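Local coordinates for KmHsv2 (Kluyveromyces marxianus, PDB 3VU4), which probably binds phosphoinositides as a beta-propeller protein of the PROPPIN family, the group that includes the autophagy protein Atg18, at residues M58-Y72 against F75-V89. Sequence-based numbering, arbitrary orientation.
Sequences MRHLSKVRMLHRTNY and FVTGVKEVVHIWDDV. With SO4 (sulfate ion), chain I.
Met-58 touches two aromatic rings at once, its sulfur over a face of Phe-75 and its methyl over a face of Trp-86. Met-58 SD lies 3.7 Å from the centroid of the Phe-75 ring, a Met-aromatic contact, while Met-58 CE sits 3.6 Å from the centroid of the six-membered ring of Trp-86, only 12° off its normal. The bend at the last torsion of Met-58 (chi3 -72°) turns the methyl onto the indole. Leu-61 adds CD2 over a face of Phe-75, 4.2 Å from the ring centroid. Beside this apolar cluster the backbones form a classic beta bulge: two residues, Ser-62 and Lys-63, stand opposite the single Val-76, whose O takes a nearly straight bond from Ser-62 N (2.8 Å) and a weak one from Lys-63 N. Val-76 N returns a bond to Lys-63 O (3.1 Å). At the far end Tyr-72 and Asp-87 form an antiparallel non-hydrogen-bonded pair; Tyr-72 CE1 lies 3.6 Å from Asp-87 OD2, while Asp-87 OD1 accepts from Lys-90 N. His-68 NE2 donates in its ring plane to a sulfate, probably from the crystallisation liquor, also held by Arg-110 N. Strands 63-66, 72-76 and 82-87 belong to one four-stranded antiparallel blade of a seven-bladed beta-propeller.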
ATOM      1  N   MET A  58      20.439  14.597   5.352  1.00 66.06           N
ATOM      2  CA  MET A  58      21.045  13.293   5.517  1.00 67.57           C
ATOM      3  C   MET A  58      21.309  12.786   4.112  1.00 67.94           C
ATOM      4  O   MET A  58      20.485  12.979   3.215  1.00 68.58           O
ATOM      5  CB  MET A  58      20.079  12.365   6.240  1.00 69.02           C
ATOM      6  CG  MET A  58      20.710  11.113   6.772  1.00 71.13           C
ATOM      7  SD  MET A  58      19.571  10.337   7.905  1.00 75.27           S
ATOM      8  CE  MET A  58      19.676  11.472   9.306  1.00 75.33           C
ATOM      9  N   ARG A  59      22.452  12.142   3.916  1.00 67.54           N
ATOM     10  CA  ARG A  59      22.804  11.639   2.597  1.00 67.72           C
ATOM     11  C   ARG A  59      22.800  10.122   2.559  1.00 65.84           C
ATOM     12  O   ARG A  59      22.787   9.474   3.605  1.00 65.01           O
ATOM     13  CB  ARG A  59      24.183  12.168   2.190  1.00 72.17           C
ATOM     14  CG  ARG A  59      24.276  13.695   2.113  1.00 76.47           C
ATOM     15  CD  ARG A  59      25.618  14.148   1.537  1.00 80.91           C
ATOM     16  NE  ARG A  59      25.883  13.582   0.210  1.00 84.58           N
ATOM     17  CZ  ARG A  59      25.202  13.878  -0.900  1.00 86.83           C
ATOM     18  NH1 ARG A  59      24.197  14.747  -0.866  1.00 87.05           N
ATOM     19  NH2 ARG A  59      25.525  13.300  -2.054  1.00 87.48           N
ATOM     20  N   HIS A  60      22.796   9.567   1.349  1.00 63.72           N
ATOM     21  CA  HIS A  60      22.807   8.121   1.153  1.00 62.51           C
ATOM     22  C   HIS A  60      21.475   7.435   1.449  1.00 59.68           C
ATOM     23  O   HIS A  60      21.378   6.207   1.387  1.00 58.05           O
ATOM     24  CB  HIS A  60      23.911   7.497   2.014  1.00 66.82           C
ATOM     25  CG  HIS A  60      25.271   8.046   1.722  1.00 70.09           C
ATOM     26  ND1 HIS A  60      26.026   7.626   0.648  1.00 71.68           N
ATOM     27  CD2 HIS A  60      25.965   9.055   2.299  1.00 70.18           C
ATOM     28  CE1 HIS A  60      27.123   8.356   0.572  1.00 71.85           C
ATOM     29  NE2 HIS A  60      27.109   9.231   1.562  1.00 71.51           N
ATOM     30  N   LEU A  61      20.450   8.220   1.774  1.00 56.89           N
ATOM     31  CA  LEU A  61      19.145   7.644   2.068  1.00 54.02           C
ATOM     32  C   LEU A  61      18.688   6.769   0.919  1.00 51.74           C
ATOM     33  O   LEU A  61      18.482   7.236  -0.197  1.00 50.47           O
ATOM     34  CB  LEU A  61      18.123   8.735   2.345  1.00 54.23           C
ATOM     35  CG  LEU A  61      18.340   9.390   3.706  1.00 55.10           C
ATOM     36  CD1 LEU A  61      17.234  10.396   3.968  1.00 55.30           C
ATOM     37  CD2 LEU A  61      18.351   8.322   4.784  1.00 53.85           C
ATOM     38  N   SER A  62      18.540   5.487   1.222  1.00 49.28           N
ATOM     39  CA  SER A  62      18.145   4.483   0.252  1.00 48.25           C
ATOM     40  C   SER A  62      16.699   4.007   0.456  1.00 48.49           C
ATOM     41  O   SER A  62      16.018   3.592  -0.497  1.00 46.14           O
ATOM     42  CB  SER A  62      19.114   3.309   0.368  1.00 48.03           C
ATOM     43  OG  SER A  62      18.536   2.113  -0.105  1.00 55.77           O
ATOM     44  N   LYS A  63      16.244   4.072   1.704  1.00 46.56           N
ATOM     45  CA  LYS A  63      14.909   3.639   2.069  1.00 46.17           C
ATOM     46  C   LYS A  63      14.469   4.413   3.311  1.00 46.54           C
ATOM     47  O   LYS A  63      15.275   4.687   4.201  1.00 47.01           O
ATOM     48  CB  LYS A  63      14.934   2.133   2.334  1.00 46.06           C
ATOM     49  CG  LYS A  63      13.610   1.518   2.745  1.00 44.73           C
ATOM     50  CD  LYS A  63      13.606   0.067   2.350  1.00 44.50           C
ATOM     51  CE  LYS A  63      13.690  -0.030   0.837  1.00 44.05           C
ATOM     52  NZ  LYS A  63      13.997  -1.395   0.361  1.00 45.15           N
ATOM     53  N   VAL A  64      13.193   4.768   3.375  1.00 45.55           N
ATOM     54  CA  VAL A  64      12.710   5.535   4.508  1.00 46.35           C
ATOM     55  C   VAL A  64      11.271   5.161   4.918  1.00 46.87           C
ATOM     56  O   VAL A  64      10.402   4.952   4.072  1.00 46.48           O
ATOM     57  CB  VAL A  64      12.824   7.055   4.180  1.00 47.50           C
ATOM     58  CG1 VAL A  64      11.866   7.430   3.047  1.00 47.17           C
ATOM     59  CG2 VAL A  64      12.571   7.882   5.417  1.00 48.78           C
ATOM     60  N   ARG A  65      11.042   5.064   6.226  1.00 47.11           N
ATOM     61  CA  ARG A  65       9.731   4.706   6.779  1.00 46.60           C
ATOM     62  C   ARG A  65       9.419   5.564   7.997  1.00 48.16           C
ATOM     63  O   ARG A  65      10.326   6.118   8.626  1.00 48.84           O
ATOM     64  CB  ARG A  65       9.721   3.241   7.225  1.00 44.06           C
ATOM     65  CG  ARG A  65       9.991   2.230   6.131  1.00 40.73           C
ATOM     66  CD  ARG A  65       8.787   2.042   5.244  1.00 38.38           C
ATOM     67  NE  ARG A  65       9.036   1.013   4.246  1.00 38.26           N
ATOM     68  CZ  ARG A  65       9.593   1.240   3.064  1.00 37.14           C
ATOM     69  NH1 ARG A  65       9.950   2.475   2.725  1.00 35.89           N
ATOM     70  NH2 ARG A  65       9.822   0.228   2.235  1.00 35.28           N
ATOM     71  N   MET A  66       8.140   5.687   8.334  1.00 48.50           N
ATOM     72  CA  MET A  66       7.780   6.448   9.519  1.00 50.28           C
ATOM     73  C   MET A  66       6.770   5.678  10.369  1.00 51.31           C
ATOM     74  O   MET A  66       6.069   4.792   9.872  1.00 50.81           O
ATOM     75  CB  MET A  66       7.255   7.839   9.141  1.00 50.43           C
ATOM     76  CG  MET A  66       5.849   7.917   8.603  1.00 50.94           C
ATOM     77  SD  MET A  66       5.487   9.619   8.058  1.00 53.23           S
ATOM     78  CE  MET A  66       5.123  10.430   9.633  1.00 50.90           C
ATOM     79  N   LEU A  67       6.725   5.988  11.662  1.00 52.74           N
ATOM     80  CA  LEU A  67       5.806   5.313  12.572  1.00 53.71           C
ATOM     81  C   LEU A  67       4.678   6.239  12.993  1.00 53.95           C
ATOM     82  O   LEU A  67       4.873   7.127  13.816  1.00 53.84           O
ATOM     83  CB  LEU A  67       6.546   4.822  13.817  1.00 53.89           C
ATOM     84  CG  LEU A  67       5.640   4.171  14.871  1.00 54.42           C
ATOM     85  CD1 LEU A  67       5.029   2.886  14.315  1.00 52.58           C
ATOM     86  CD2 LEU A  67       6.447   3.875  16.122  1.00 53.90           C
ATOM     87  N   HIS A  68       3.499   6.023  12.423  1.00 55.19           N
ATOM     88  CA  HIS A  68       2.330   6.836  12.736  1.00 56.74           C
ATOM     89  C   HIS A  68       2.651   8.318  12.593  1.00 57.37           C
ATOM     90  O   HIS A  68       2.973   8.786  11.496  1.00 58.18           O
ATOM     91  CB  HIS A  68       1.852   6.524  14.151  1.00 57.74           C
ATOM     92  CG  HIS A  68       1.483   5.086  14.340  1.00 60.15           C
ATOM     93  ND1 HIS A  68       0.546   4.457  13.551  1.00 60.62           N
ATOM     94  CD2 HIS A  68       1.947   4.148  15.197  1.00 61.56           C
ATOM     95  CE1 HIS A  68       0.450   3.191  13.912  1.00 61.03           C
ATOM     96  NE2 HIS A  68       1.288   2.975  14.907  1.00 61.34           N
ATOM     97  N   ARG A  69       2.560   9.054  13.693  1.00 56.10           N
ATOM     98  CA  ARG A  69       2.862  10.475  13.670  1.00 55.86           C
ATOM     99  C   ARG A  69       3.879  10.793  14.751  1.00 55.93           C
ATOM    100  O   ARG A  69       4.026  11.944  15.161  1.00 55.83           O
ATOM    101  CB  ARG A  69       1.589  11.295  13.878  1.00 56.44           C
ATOM    102  CG  ARG A  69       0.767  11.495  12.609  1.00 56.65           C
ATOM    103  CD  ARG A  69      -0.551  12.204  12.906  1.00 57.28           C
ATOM    104  NE  ARG A  69      -1.233  12.659  11.696  1.00 57.32           N
ATOM    105  CZ  ARG A  69      -0.761  13.594  10.873  1.00 58.39           C
ATOM    106  NH1 ARG A  69       0.405  14.182  11.120  1.00 56.04           N
ATOM    107  NH2 ARG A  69      -1.460  13.951   9.801  1.00 58.05           N
ATOM    108  N   THR A  70       4.586   9.759  15.197  1.00 55.80           N
ATOM    109  CA  THR A  70       5.596   9.898  16.238  1.00 56.43           C
ATOM    110  C   THR A  70       6.848  10.615  15.742  1.00 58.88           C
ATOM    111  O   THR A  70       6.886  11.137  14.627  1.00 59.99           O
ATOM    112  CB  THR A  70       6.015   8.530  16.773  1.00 54.98           C
ATOM    113  OG1 THR A  70       6.878   7.890  15.824  1.00 54.98           O
ATOM    114  CG2 THR A  70       4.790   7.663  17.000  1.00 52.92           C
ATOM    115  N   ASN A  71       7.880  10.634  16.579  1.00 61.15           N
ATOM    116  CA  ASN A  71       9.131  11.288  16.228  1.00 62.29           C
ATOM    117  C   ASN A  71      10.111  10.250  15.702  1.00 61.90           C
ATOM    118  O   ASN A  71      11.291  10.533  15.526  1.00 61.12           O
ATOM    119  CB  ASN A  71       9.724  11.973  17.458  1.00 66.15           C
ATOM    120  CG  ASN A  71       8.673  12.686  18.290  1.00 71.46           C
ATOM    121  OD1 ASN A  71       7.830  13.416  17.757  1.00 74.01           O
ATOM    122  ND2 ASN A  71       8.719  12.481  19.609  1.00 72.83           N
ATOM    123  N   TYR A  72       9.618   9.043  15.449  1.00 61.03           N
ATOM    124  CA  TYR A  72      10.484   7.983  14.961  1.00 61.72           C
ATOM    125  C   TYR A  72      10.335   7.672  13.481  1.00 60.09           C
ATOM    126  O   TYR A  72       9.235   7.666  12.930  1.00 60.92           O
ATOM    127  CB  TYR A  72      10.257   6.705  15.766  1.00 64.52           C
ATOM    128  CG  TYR A  72      10.626   6.840  17.221  1.00 68.54           C
ATOM    129  CD1 TYR A  72      11.946   7.090  17.609  1.00 68.90           C
ATOM    130  CD2 TYR A  72       9.655   6.725  18.219  1.00 69.56           C
ATOM    131  CE1 TYR A  72      12.289   7.220  18.957  1.00 70.38           C
ATOM    132  CE2 TYR A  72       9.987   6.854  19.568  1.00 70.77           C
ATOM    133  CZ  TYR A  72      11.303   7.101  19.930  1.00 70.33           C
ATOM    134  OH  TYR A  72      11.626   7.224  21.262  1.00 71.36           O
ATOM    135  N   PHE A  75      15.391   4.165   8.460  1.00 52.71           N
ATOM    136  CA  PHE A  75      15.987   4.321   7.141  1.00 52.49           C
ATOM    137  C   PHE A  75      17.240   3.486   6.925  1.00 53.31           C
ATOM    138  O   PHE A  75      17.852   2.993   7.873  1.00 53.18           O
ATOM    139  CB  PHE A  75      16.280   5.800   6.850  1.00 53.07           C
ATOM    140  CG  PHE A  75      17.141   6.478   7.879  1.00 52.19           C
ATOM    141  CD1 PHE A  75      18.464   6.093   8.067  1.00 50.96           C
ATOM    142  CD2 PHE A  75      16.635   7.533   8.637  1.00 52.93           C
ATOM    143  CE1 PHE A  75      19.272   6.752   8.992  1.00 50.46           C
ATOM    144  CE2 PHE A  75      17.437   8.201   9.567  1.00 50.86           C
ATOM    145  CZ  PHE A  75      18.754   7.811   9.742  1.00 49.87           C
ATOM    146  N   VAL A  76      17.582   3.303   5.656  1.00 53.78           N
ATOM    147  CA  VAL A  76      18.761   2.552   5.256  1.00 55.11           C
ATOM    148  C   VAL A  76      19.583   3.561   4.475  1.00 58.31           C
ATOM    149  O   VAL A  76      19.029   4.371   3.733  1.00 60.12           O
ATOM    150  CB  VAL A  76      18.399   1.372   4.329  1.00 53.77           C
ATOM    151  CG1 VAL A  76      19.661   0.685   3.829  1.00 52.82           C
ATOM    152  CG2 VAL A  76      17.529   0.383   5.069  1.00 53.00           C
ATOM    153  N   THR A  77      20.898   3.529   4.646  1.00 60.79           N
ATOM    154  CA  THR A  77      21.758   4.474   3.946  1.00 61.64           C
ATOM    155  C   THR A  77      22.690   3.757   2.982  1.00 62.63           C
ATOM    156  O   THR A  77      22.238   2.981   2.134  1.00 62.21           O
ATOM    157  CB  THR A  77      22.596   5.288   4.941  1.00 61.28           C
ATOM    158  OG1 THR A  77      23.449   4.402   5.675  1.00 63.81           O
ATOM    159  CG2 THR A  77      21.691   6.037   5.914  1.00 60.02           C
ATOM    160  N   GLY A  78      23.987   4.024   3.111  1.00 63.62           N
ATOM    161  CA  GLY A  78      24.959   3.397   2.238  1.00 63.82           C
ATOM    162  C   GLY A  78      24.955   1.904   2.462  1.00 64.39           C
ATOM    163  O   GLY A  78      24.755   1.121   1.530  1.00 64.24           O
ATOM    164  N   VAL A  79      25.173   1.513   3.714  1.00 64.16           N
ATOM    165  CA  VAL A  79      25.193   0.110   4.094  1.00 63.30           C
ATOM    166  C   VAL A  79      23.763  -0.418   4.038  1.00 63.17           C
ATOM    167  O   VAL A  79      22.944  -0.151   4.925  1.00 62.15           O
ATOM    168  CB  VAL A  79      25.799  -0.056   5.509  1.00 64.05           C
ATOM    169  CG1 VAL A  79      25.198   0.971   6.458  1.00 65.60           C
ATOM    170  CG2 VAL A  79      25.573  -1.475   6.016  1.00 64.05           C
ATOM    171  N   LYS A  80      23.485  -1.170   2.975  1.00 62.96           N
ATOM    172  CA  LYS A  80      22.170  -1.735   2.703  1.00 62.65           C
ATOM    173  C   LYS A  80      21.606  -2.683   3.752  1.00 62.84           C
ATOM    174  O   LYS A  80      20.387  -2.840   3.849  1.00 63.25           O
ATOM    175  CB  LYS A  80      22.189  -2.485   1.368  1.00 63.45           C
ATOM    176  CG  LYS A  80      22.921  -1.795   0.228  1.00 64.61           C
ATOM    177  CD  LYS A  80      22.063  -0.789  -0.510  1.00 64.92           C
ATOM    178  CE  LYS A  80      21.936   0.507   0.255  1.00 66.27           C
ATOM    179  NZ  LYS A  80      21.456   1.602  -0.636  1.00 67.20           N
ATOM    180  N   GLU A  81      22.468  -3.331   4.526  1.00 61.91           N
ATOM    181  CA  GLU A  81      21.973  -4.282   5.515  1.00 61.66           C
ATOM    182  C   GLU A  81      21.710  -3.713   6.901  1.00 60.27           C
ATOM    183  O   GLU A  81      21.461  -4.465   7.842  1.00 61.61           O
ATOM    184  CB  GLU A  81      22.914  -5.493   5.615  1.00 62.16           C
ATOM    185  CG  GLU A  81      24.324  -5.249   5.122  1.00 65.63           C
ATOM    186  CD  GLU A  81      24.391  -5.025   3.621  1.00 67.18           C
ATOM    187  OE1 GLU A  81      24.064  -5.963   2.859  1.00 66.99           O
ATOM    188  OE2 GLU A  81      24.769  -3.907   3.206  1.00 68.81           O
ATOM    189  N   VAL A  82      21.736  -2.392   7.025  1.00 58.24           N
ATOM    190  CA  VAL A  82      21.498  -1.761   8.318  1.00 56.47           C
ATOM    191  C   VAL A  82      20.257  -0.873   8.322  1.00 55.93           C
ATOM    192  O   VAL A  82      20.076  -0.041   7.435  1.00 55.78           O
ATOM    193  CB  VAL A  82      22.716  -0.917   8.745  1.00 55.18           C
ATOM    194  CG1 VAL A  82      22.424  -0.191  10.046  1.00 54.09           C
ATOM    195  CG2 VAL A  82      23.918  -1.811   8.897  1.00 53.99           C
ATOM    196  N   VAL A  83      19.408  -1.059   9.326  1.00 54.24           N
ATOM    197  CA  VAL A  83      18.191  -0.271   9.458  1.00 54.57           C
ATOM    198  C   VAL A  83      18.308   0.633  10.682  1.00 55.85           C
ATOM    199  O   VAL A  83      18.397   0.157  11.814  1.00 56.59           O
ATOM    200  CB  VAL A  83      16.951  -1.175   9.615  1.00 53.99           C
ATOM    201  CG1 VAL A  83      15.728  -0.330   9.924  1.00 54.19           C
ATOM    202  CG2 VAL A  83      16.734  -1.988   8.344  1.00 54.24           C
ATOM    203  N   HIS A  84      18.304   1.938  10.450  1.00 56.01           N
ATOM    204  CA  HIS A  84      18.430   2.895  11.535  1.00 55.62           C
ATOM    205  C   HIS A  84      17.091   3.369  12.069  1.00 56.72           C
ATOM    206  O   HIS A  84      16.258   3.858  11.309  1.00 56.33           O
ATOM    207  CB  HIS A  84      19.193   4.135  11.069  1.00 55.55           C
ATOM    208  CG  HIS A  84      20.586   3.862  10.599  1.00 56.91           C
ATOM    209  ND1 HIS A  84      21.698   4.337  11.262  1.00 57.83           N
ATOM    210  CD2 HIS A  84      21.050   3.219   9.501  1.00 57.82           C
ATOM    211  CE1 HIS A  84      22.785   4.002  10.591  1.00 57.92           C
ATOM    212  NE2 HIS A  84      22.418   3.324   9.518  1.00 59.00           N
ATOM    213  N   ILE A  85      16.879   3.224  13.371  1.00 57.29           N
ATOM    214  CA  ILE A  85      15.660   3.736  13.977  1.00 58.59           C
ATOM    215  C   ILE A  85      16.149   5.105  14.435  1.00 60.30           C
ATOM    216  O   ILE A  85      17.053   5.191  15.257  1.00 60.63           O
ATOM    217  CB  ILE A  85      15.224   2.905  15.185  1.00 57.69           C
ATOM    218  CG1 ILE A  85      15.112   1.432  14.786  1.00 57.44           C
ATOM    219  CG2 ILE A  85      13.879   3.411  15.698  1.00 57.13           C
ATOM    220  CD1 ILE A  85      14.109   1.165  13.687  1.00 56.57           C
ATOM    221  N   TRP A  86      15.567   6.167  13.885  1.00 62.60           N
ATOM    222  CA  TRP A  86      15.993   7.532  14.192  1.00 64.11           C
ATOM    223  C   TRP A  86      14.927   8.392  14.858  1.00 65.99           C
ATOM    224  O   TRP A  86      13.734   8.219  14.615  1.00 66.54           O
ATOM    225  CB  TRP A  86      16.480   8.179  12.889  1.00 63.07           C
ATOM    226  CG  TRP A  86      16.732   9.657  12.899  1.00 62.87           C
ATOM    227  CD1 TRP A  86      15.798  10.654  12.816  1.00 63.52           C
ATOM    228  CD2 TRP A  86      18.010  10.302  12.869  1.00 62.50           C
ATOM    229  NE1 TRP A  86      16.418  11.881  12.727  1.00 63.25           N
ATOM    230  CE2 TRP A  86      17.774  11.693  12.760  1.00 63.00           C
ATOM    231  CE3 TRP A  86      19.332   9.842  12.927  1.00 62.92           C
ATOM    232  CZ2 TRP A  86      18.817  12.625  12.697  1.00 63.52           C
ATOM    233  CZ3 TRP A  86      20.368  10.770  12.866  1.00 63.71           C
ATOM    234  CH2 TRP A  86      20.102  12.147  12.756  1.00 63.56           C
ATOM    235  N   ASP A  87      15.374   9.318  15.703  1.00 68.27           N
ATOM    236  CA  ASP A  87      14.478  10.217  16.421  1.00 70.33           C
ATOM    237  C   ASP A  87      14.394  11.555  15.688  1.00 71.78           C
ATOM    238  O   ASP A  87      15.406  12.208  15.444  1.00 71.55           O
ATOM    239  CB  ASP A  87      14.987  10.432  17.852  1.00 71.02           C
ATOM    240  CG  ASP A  87      13.937  11.054  18.764  1.00 72.96           C
ATOM    241  OD1 ASP A  87      13.414  12.139  18.430  1.00 72.95           O
ATOM    242  OD2 ASP A  87      13.637  10.455  19.821  1.00 74.41           O
ATOM    243  N   ASP A  88      13.173  11.950  15.344  1.00 73.80           N
ATOM    244  CA  ASP A  88      12.910  13.195  14.631  1.00 75.27           C
ATOM    245  C   ASP A  88      13.314  14.452  15.373  1.00 75.91           C
ATOM    246  O   ASP A  88      14.139  15.228  14.895  1.00 75.67           O
ATOM    247  CB  ASP A  88      11.426  13.311  14.303  1.00 75.93           C
ATOM    248  CG  ASP A  88      11.119  12.910  12.891  1.00 77.42           C
ATOM    249  OD1 ASP A  88      11.905  13.286  11.996  1.00 78.99           O
ATOM    250  OD2 ASP A  88      10.092  12.237  12.673  1.00 78.02           O
ATOM    251  N   VAL A  89      12.698  14.656  16.533  1.00 76.47           N
ATOM    252  CA  VAL A  89      12.948  15.827  17.362  1.00 76.32           C
ATOM    253  C   VAL A  89      14.334  15.849  18.012  1.00 76.00           C
ATOM    254  O   VAL A  89      14.908  16.919  18.202  1.00 75.62           O
ATOM    255  CB  VAL A  89      11.837  15.965  18.444  1.00 76.31           C
ATOM    256  CG1 VAL A  89      11.538  14.612  19.066  1.00 77.28           C
ATOM    257  CG2 VAL A  89      12.261  16.957  19.508  1.00 76.29           C
TER
HETATM  258  S   SO4 I 407       0.431  -0.371  16.465  0.50 65.05           S
HETATM  259  O1  SO4 I 407       0.596   0.034  17.872  0.50 64.30           O
HETATM  260  O2  SO4 I 407      -0.897   0.052  15.985  0.50 65.47           O
HETATM  261  O3  SO4 I 407       1.465   0.271  15.639  0.50 64.61           O
HETATM  262  O4  SO4 I 407       0.557  -1.836  16.361  0.50 64.68           O